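Local coordinates for protein dehydratase, IlvD/Edd family (Caulobacter crescentus, PDB 5OYN) that catalyses the dehydration of D-xylonate to 2-dehydro-3-deoxy-D-arabinonate in D-xylose breakdown, and of D-gluconate as well, using a [2Fe-2S] cluster and magnesium, at residues A306-N320 with F379-V393. Numbering follows the deposited sequence.
Sequences ADDWRAAYDIPLIVN and FPYHEPLAEKAGFLV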
loop_
_atom_site.group_PDB
_atom_site.type_symbol
_atom_site.label_atom_id
_atom_site.label_comp_id
_atom_site.label_asym_id
_atom_site.label_seq_id
_atom_site.Cartn_x
_atom_site.Cartn_y
_atom_site.Cartn_z
ATOM N N ALA A 306 -44.014 -10.332 -14.077
ATOM C CA ALA A 306 -43.748 -10.667 -15.468
ATOM C C ALA A 306 -44.277 -9.600 -16.417
ATOM O O ALA A 306 -43.743 -9.435 -17.522
ATOM C CB ALA A 306 -44.346 -12.035 -15.797
ATOM N N ASP A 307 -45.283 -8.840 -16.002
ATOM C CA ASP A 307 -45.779 -7.793 -16.882
ATOM C C ASP A 307 -44.838 -6.600 -16.934
ATOM O O ASP A 307 -44.780 -5.902 -17.953
ATOM C CB ASP A 307 -47.179 -7.371 -16.450
ATOM C CG ASP A 307 -48.254 -8.217 -17.102
ATOM O OD1 ASP A 307 -48.119 -8.522 -18.319
ATOM O OD2 ASP A 307 -49.215 -8.590 -16.389
ATOM N N ASP A 308 -44.077 -6.371 -15.867
ATOM C CA ASP A 308 -43.080 -5.312 -15.911
ATOM C C ASP A 308 -41.991 -5.594 -16.944
ATOM O O ASP A 308 -41.428 -4.649 -17.506
ATOM C CB ASP A 308 -42.499 -5.113 -14.525
ATOM C CG ASP A 308 -43.531 -4.595 -13.550
ATOM O OD1 ASP A 308 -44.057 -3.479 -13.796
ATOM O OD2 ASP A 308 -43.832 -5.311 -12.562
ATOM N N TRP A 309 -41.713 -6.870 -17.243
ATOM C CA TRP A 309 -40.758 -7.188 -18.302
ATOM C C TRP A 309 -41.380 -7.080 -19.693
ATOM O O TRP A 309 -40.734 -6.567 -20.616
ATOM C CB TRP A 309 -40.166 -8.585 -18.093
ATOM C CG TRP A 309 -39.441 -8.727 -16.790
ATOM C CD1 TRP A 309 -39.865 -9.418 -15.689
ATOM C CD2 TRP A 309 -38.180 -8.144 -16.434
ATOM N NE1 TRP A 309 -38.945 -9.304 -14.669
ATOM C CE2 TRP A 309 -37.902 -8.526 -15.100
ATOM C CE3 TRP A 309 -37.256 -7.334 -17.111
ATOM C CZ2 TRP A 309 -36.735 -8.136 -14.437
ATOM C CZ3 TRP A 309 -36.107 -6.947 -16.454
ATOM C CH2 TRP A 309 -35.853 -7.349 -15.132
ATOM N N ARG A 310 -42.620 -7.572 -19.873
ATOM C CA ARG A 310 -43.305 -7.415 -21.161
ATOM C C ARG A 310 -43.409 -5.957 -21.572
ATOM O O ARG A 310 -43.375 -5.643 -22.768
ATOM C CB ARG A 310 -44.714 -8.029 -21.128
ATOM C CG ARG A 310 -44.749 -9.526 -20.920
ATOM C CD ARG A 310 -46.087 -10.141 -20.551
ATOM N NE ARG A 310 -46.017 -11.559 -20.884
ATOM C CZ ARG A 310 -46.320 -12.542 -20.044
ATOM N NH1 ARG A 310 -46.745 -12.263 -18.810
ATOM N NH2 ARG A 310 -46.196 -13.809 -20.446
ATOM N N ALA A 311 -43.545 -5.059 -20.599
ATOM C CA ALA A 311 -43.577 -3.631 -20.892
ATOM C C ALA A 311 -42.407 -3.197 -21.772
ATOM O O ALA A 311 -42.581 -2.391 -22.699
ATOM C CB ALA A 311 -43.574 -2.850 -19.579
ATOM N N ALA A 312 -41.211 -3.740 -21.509
ATOM C CA ALA A 312 -39.968 -3.300 -22.127
ATOM C C ALA A 312 -39.550 -4.121 -23.344
ATOM O O ALA A 312 -38.528 -3.806 -23.958
ATOM C CB ALA A 312 -38.844 -3.321 -21.088
ATOM N N TYR A 313 -40.312 -5.149 -23.726
ATOM C CA TYR A 313 -39.911 -5.992 -24.855
ATOM C C TYR A 313 -39.696 -5.184 -26.140
ATOM O O TYR A 313 -38.760 -5.459 -26.903
ATOM C CB TYR A 313 -40.953 -7.091 -25.083
ATOM C CG TYR A 313 -40.669 -7.975 -26.285
ATOM C CD1 TYR A 313 -39.444 -8.625 -26.419
ATOM C CD2 TYR A 313 -41.625 -8.163 -27.282
ATOM C CE1 TYR A 313 -39.180 -9.432 -27.508
ATOM C CE2 TYR A 313 -41.366 -8.963 -28.382
ATOM C CZ TYR A 313 -40.145 -9.598 -28.486
ATOM O OH TYR A 313 -39.867 -10.399 -29.569
ATOM N N ASP A 314 -40.554 -4.196 -26.411
ATOM C CA ASP A 314 -40.489 -3.454 -27.665
ATOM C C ASP A 314 -39.541 -2.260 -27.601
ATOM O O ASP A 314 -39.732 -1.284 -28.343
ATOM C CB ASP A 314 -41.885 -2.994 -28.089
ATOM C CG ASP A 314 -42.489 -1.974 -27.129
ATOM O OD1 ASP A 314 -41.884 -1.699 -26.060
ATOM O OD2 ASP A 314 -43.585 -1.449 -27.448
ATOM N N ILE A 315 -38.553 -2.306 -26.714
ATOM C CA ILE A 315 -37.454 -1.339 -26.739
ATOM C C ILE A 315 -36.434 -1.792 -27.780
ATOM O O ILE A 315 -36.010 -2.962 -27.753
ATOM C CB ILE A 315 -36.810 -1.229 -25.364
ATOM C CG1 ILE A 315 -37.860 -0.883 -24.297
ATOM C CG2 ILE A 315 -35.670 -0.211 -25.403
ATOM C CD1 ILE A 315 -38.030 0.585 -24.030
ATOM N N PRO A 316 -36.024 -0.932 -28.709
ATOM C CA PRO A 316 -34.978 -1.327 -29.660
ATOM C C PRO A 316 -33.606 -1.364 -28.993
ATOM O O PRO A 316 -33.357 -0.727 -27.962
ATOM C CB PRO A 316 -35.037 -0.242 -30.736
ATOM C CG PRO A 316 -35.591 0.968 -30.035
ATOM C CD PRO A 316 -36.444 0.471 -28.875
ATOM N N LEU A 317 -32.712 -2.141 -29.601
ATOM C CA LEU A 317 -31.326 -2.250 -29.161
ATOM C C LEU A 317 -30.529 -1.092 -29.741
ATOM O O LEU A 317 -30.469 -0.937 -30.964
ATOM C CB LEU A 317 -30.735 -3.581 -29.617
ATOM C CG LEU A 317 -29.217 -3.689 -29.517
ATOM C CD1 LEU A 317 -28.785 -3.740 -28.052
ATOM C CD2 LEU A 317 -28.703 -4.892 -30.292
ATOM N N ILE A 318 -29.906 -0.280 -28.888
ATOM C CA ILE A 318 -29.212 0.908 -29.377
ATOM C C ILE A 318 -27.720 0.947 -29.069
ATOM O O ILE A 318 -27.025 1.797 -29.641
ATOM C CB ILE A 318 -29.882 2.209 -28.891
ATOM C CG1 ILE A 318 -30.144 2.170 -27.393
ATOM C CG2 ILE A 318 -31.164 2.460 -29.673
ATOM C CD1 ILE A 318 -30.528 3.534 -26.849
ATOM N N VAL A 319 -27.169 0.065 -28.233
ATOM C CA VAL A 319 -25.731 0.093 -27.966
ATOM C C VAL A 319 -25.053 -1.007 -28.769
ATOM O O VAL A 319 -25.472 -2.170 -28.736
ATOM C CB VAL A 319 -25.406 -0.012 -26.461
ATOM C CG1 VAL A 319 -26.332 0.873 -25.651
ATOM C CG2 VAL A 319 -25.427 -1.448 -25.961
ATOM N N ASN A 320 -24.005 -0.629 -29.500
ATOM C CA ASN A 320 -23.368 -1.504 -30.480
ATOM C C ASN A 320 -22.193 -2.241 -29.833
ATOM O O ASN A 320 -21.033 -2.075 -30.191
ATOM C CB ASN A 320 -22.927 -0.696 -31.691
ATOM C CG ASN A 320 -22.565 -1.577 -32.860
ATOM O OD1 ASN A 320 -22.754 -2.799 -32.806
ATOM N ND2 ASN A 320 -22.021 -0.974 -33.918
ATOM N N PHE A 379 -26.842 3.892 -31.125
ATOM C CA PHE A 379 -27.711 4.226 -32.244
ATOM C C PHE A 379 -28.885 5.093 -31.804
ATOM O O PHE A 379 -29.293 5.069 -30.631
ATOM C CB PHE A 379 -28.221 2.954 -32.906
ATOM C CG PHE A 379 -27.238 2.337 -33.848
ATOM C CD1 PHE A 379 -25.871 2.399 -33.588
ATOM C CD2 PHE A 379 -27.668 1.697 -34.992
ATOM C CE1 PHE A 379 -24.956 1.825 -34.458
ATOM C CE2 PHE A 379 -26.767 1.127 -35.865
ATOM C CZ PHE A 379 -25.407 1.192 -35.598
ATOM N N PRO A 380 -29.436 5.886 -32.729
ATOM C CA PRO A 380 -30.649 6.651 -32.410
ATOM C C PRO A 380 -31.837 5.717 -32.265
ATOM O O PRO A 380 -31.932 4.693 -32.945
ATOM C CB PRO A 380 -30.805 7.602 -33.604
ATOM C CG PRO A 380 -30.094 6.929 -34.719
ATOM C CD PRO A 380 -28.991 6.103 -34.116
ATOM N N TYR A 381 -32.717 6.062 -31.326
ATOM C CA TYR A 381 -33.875 5.230 -31.015
ATOM C C TYR A 381 -34.663 4.848 -32.266
ATOM O O TYR A 381 -35.077 3.693 -32.419
ATOM C CB TYR A 381 -34.779 5.968 -30.028
ATOM C CG TYR A 381 -35.828 5.105 -29.369
ATOM C CD1 TYR A 381 -36.980 4.725 -30.052
ATOM C CD2 TYR A 381 -35.681 4.687 -28.054
ATOM C CE1 TYR A 381 -37.946 3.940 -29.446
ATOM C CE2 TYR A 381 -36.641 3.906 -27.443
ATOM C CZ TYR A 381 -37.771 3.536 -28.143
ATOM O OH TYR A 381 -38.726 2.759 -27.527
ATOM N N HIS A 382 -34.874 5.798 -33.179
ATOM C CA HIS A 382 -35.766 5.525 -34.299
ATOM C C HIS A 382 -35.089 4.800 -35.447
ATOM O O HIS A 382 -35.771 4.081 -36.182
ATOM C CB HIS A 382 -36.412 6.818 -34.781
ATOM C CG HIS A 382 -37.507 7.280 -33.873
ATOM N ND1 HIS A 382 -38.462 6.416 -33.377
ATOM C CD2 HIS A 382 -37.765 8.488 -33.316
ATOM C CE1 HIS A 382 -39.277 7.077 -32.576
ATOM N NE2 HIS A 382 -38.878 8.336 -32.523
ATOM N N GLU A 383 -33.774 4.941 -35.610
ATOM C CA GLU A 383 -33.000 4.133 -36.552
ATOM C C GLU A 383 -32.026 3.271 -35.749
ATOM O O GLU A 383 -30.811 3.520 -35.743
ATOM C CB GLU A 383 -32.263 4.998 -37.577
ATOM C CG GLU A 383 -33.095 6.060 -38.331
ATOM C CD GLU A 383 -34.466 5.554 -38.824
ATOM O OE1 GLU A 383 -35.501 5.949 -38.230
ATOM O OE2 GLU A 383 -34.510 4.749 -39.790
ATOM N N PRO A 384 -32.534 2.245 -35.049
ATOM C CA PRO A 384 -31.679 1.489 -34.135
ATOM C C PRO A 384 -31.001 0.306 -34.802
ATOM O O PRO A 384 -30.938 0.211 -36.030
ATOM C CB PRO A 384 -32.668 1.027 -33.066
ATOM C CG PRO A 384 -33.901 0.764 -33.850
ATOM C CD PRO A 384 -33.922 1.756 -34.999
ATOM N N LEU A 385 -30.490 -0.610 -33.987
ATOM C CA LEU A 385 -29.740 -1.754 -34.488
ATOM C C LEU A 385 -30.628 -2.942 -34.760
ATOM O O LEU A 385 -30.327 -3.747 -35.650
ATOM C CB LEU A 385 -28.683 -2.179 -33.468
ATOM C CG LEU A 385 -27.279 -1.612 -33.551
ATOM C CD1 LEU A 385 -26.574 -2.040 -32.292
ATOM C CD2 LEU A 385 -26.562 -2.147 -34.779
ATOM N N ALA A 386 -31.691 -3.072 -33.972
ATOM C CA ALA A 386 -32.631 -4.178 -33.984
ATOM C C ALA A 386 -33.832 -3.737 -33.175
ATOM O O ALA A 386 -33.675 -3.042 -32.164
ATOM C CB ALA A 386 -32.032 -5.454 -33.381
ATOM N N GLU A 387 -35.025 -4.117 -33.628
ATOM C CA GLU A 387 -36.210 -3.808 -32.852
ATOM C C GLU A 387 -36.520 -4.958 -31.896
ATOM O O GLU A 387 -35.871 -6.007 -31.918
ATOM C CB GLU A 387 -37.380 -3.491 -33.778
ATOM C CG GLU A 387 -37.242 -2.128 -34.438
ATOM C CD GLU A 387 -38.110 -1.983 -35.679
ATOM O OE1 GLU A 387 -39.252 -2.518 -35.679
ATOM O OE2 GLU A 387 -37.645 -1.336 -36.657
ATOM N N LYS A 388 -37.497 -4.723 -31.020
ATOM C CA LYS A 388 -37.965 -5.702 -30.031
ATOM C C LYS A 388 -36.792 -6.407 -29.356
ATOM O O LYS A 388 -36.589 -7.615 -29.491
ATOM C CB LYS A 388 -38.918 -6.720 -30.669
ATOM C CG LYS A 388 -40.153 -6.116 -31.325
ATOM C CD LYS A 388 -41.328 -7.089 -31.338
ATOM C CE LYS A 388 -41.084 -8.260 -32.284
ATOM N NZ LYS A 388 -42.229 -8.493 -33.223
ATOM N N ALA A 389 -36.004 -5.621 -28.624
ATOM C CA ALA A 389 -34.759 -6.122 -28.050
ATOM C C ALA A 389 -34.885 -6.515 -26.586
ATOM O O ALA A 389 -33.962 -7.144 -26.052
ATOM C CB ALA A 389 -33.647 -5.085 -28.198
ATOM N N GLY A 390 -35.994 -6.173 -25.942
ATOM C CA GLY A 390 -36.200 -6.516 -24.552
ATOM C C GLY A 390 -36.280 -8.009 -24.340
ATOM O O GLY A 390 -36.286 -8.812 -25.267
ATOM N N PHE A 391 -36.332 -8.389 -23.073
ATOM C CA PHE A 391 -36.531 -9.788 -22.757
ATOM C C PHE A 391 -37.937 -10.171 -23.158
ATOM O O PHE A 391 -38.848 -9.341 -23.167
ATOM C CB PHE A 391 -36.313 -10.059 -21.271
ATOM C CG PHE A 391 -34.925 -9.737 -20.795
ATOM C CD1 PHE A 391 -33.816 -10.125 -21.535
ATOM C CD2 PHE A 391 -34.727 -9.038 -19.617
ATOM C CE1 PHE A 391 -32.524 -9.823 -21.099
ATOM C CE2 PHE A 391 -33.438 -8.736 -19.177
ATOM C CZ PHE A 391 -32.341 -9.128 -19.920
ATOM N N LEU A 392 -38.104 -11.429 -23.527
ATOM C CA LEU A 392 -39.398 -11.953 -23.934
ATOM C C LEU A 392 -39.788 -13.036 -22.935
ATOM O O LEU A 392 -39.297 -14.165 -23.017
ATOM C CB LEU A 392 -39.339 -12.493 -25.356
ATOM C CG LEU A 392 -40.689 -13.075 -25.785
ATOM C CD1 LEU A 392 -41.796 -12.033 -25.597
ATOM C CD2 LEU A 392 -40.646 -13.577 -27.210
ATOM N N VAL A 393 -40.669 -12.714 -21.986
ATOM C CA VAL A 393 -41.118 -13.757 -21.071
ATOM C C VAL A 393 -41.962 -14.774 -21.826
ATOM O O VAL A 393 -42.772 -14.425 -22.698
ATOM C CB VAL A 393 -41.863 -13.181 -19.857
ATOM C CG1 VAL A 393 -42.861 -12.188 -20.297
ATOM C CG2 VAL A 393 -42.535 -14.310 -19.059
HETATM O O HOH W 1 -44.514 -12.178 -23.054
#
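The Tyr313 ring is clasped between Leu392 and the aliphatic part of Lys388. Leu392 CD1 sits over the middle of one ring face, 4.0 Å from the ring centroid, while Lys388 lays CB on the opposite face, nearer the rim, with its CD 3.5 Å from Tyr313 CE2. CG of Tyr313 stands anti to the backbone N (chi1 177°), which carries the ring across residues 388-392. With an alanine in place of this tyrosine, Leu392 and the lysine methylenes would probably face a gap, and the lysine chain would be likelier to turn. The backbone of the same residue is held too: Tyr313 O takes the N-H of Gly390, where any CB would run into Ala312 O and Tyr313 CA. Next along, Ala389 N donates to Ile315 O at 2.8 Å.

A further CH-pi contact is made by Pro316, on another ring: its CG rides centrally over a face of Tyr381, 3.8 Å from the ring centroid; its CB meets Pro384 CG. Leu317 bonds in both directions, its N to Ala386 O and its O to Leu385 N at 3.0 Å, the latter almost straight out from the carbonyl. Ile318 O then accepts from Phe379 N within the carbonyl plane.

From within the helix, Arg310 meets Val393, whose CG1 lies over one face of its guanidinium, and a water links Arg310 NE to Val393 O. Trp309 CE3 meets the edge of Phe391, their planes inclined at 57°.

Further out, helix 270-282 backs Trp309 and Phe391, helix 337-347 packs on Ile315 and Ile318, and Arg350 forms a salt bridge with Asp314. Away from the metal sites, a helix with the loop that follows it is thus laced by backbone bonds to residues 379-393, mostly loop, which run into the edge strand 392-393 of a small antiparallel sheet, joining the N-terminal and C-terminal family regions of this IlvD/Edd dehydratase.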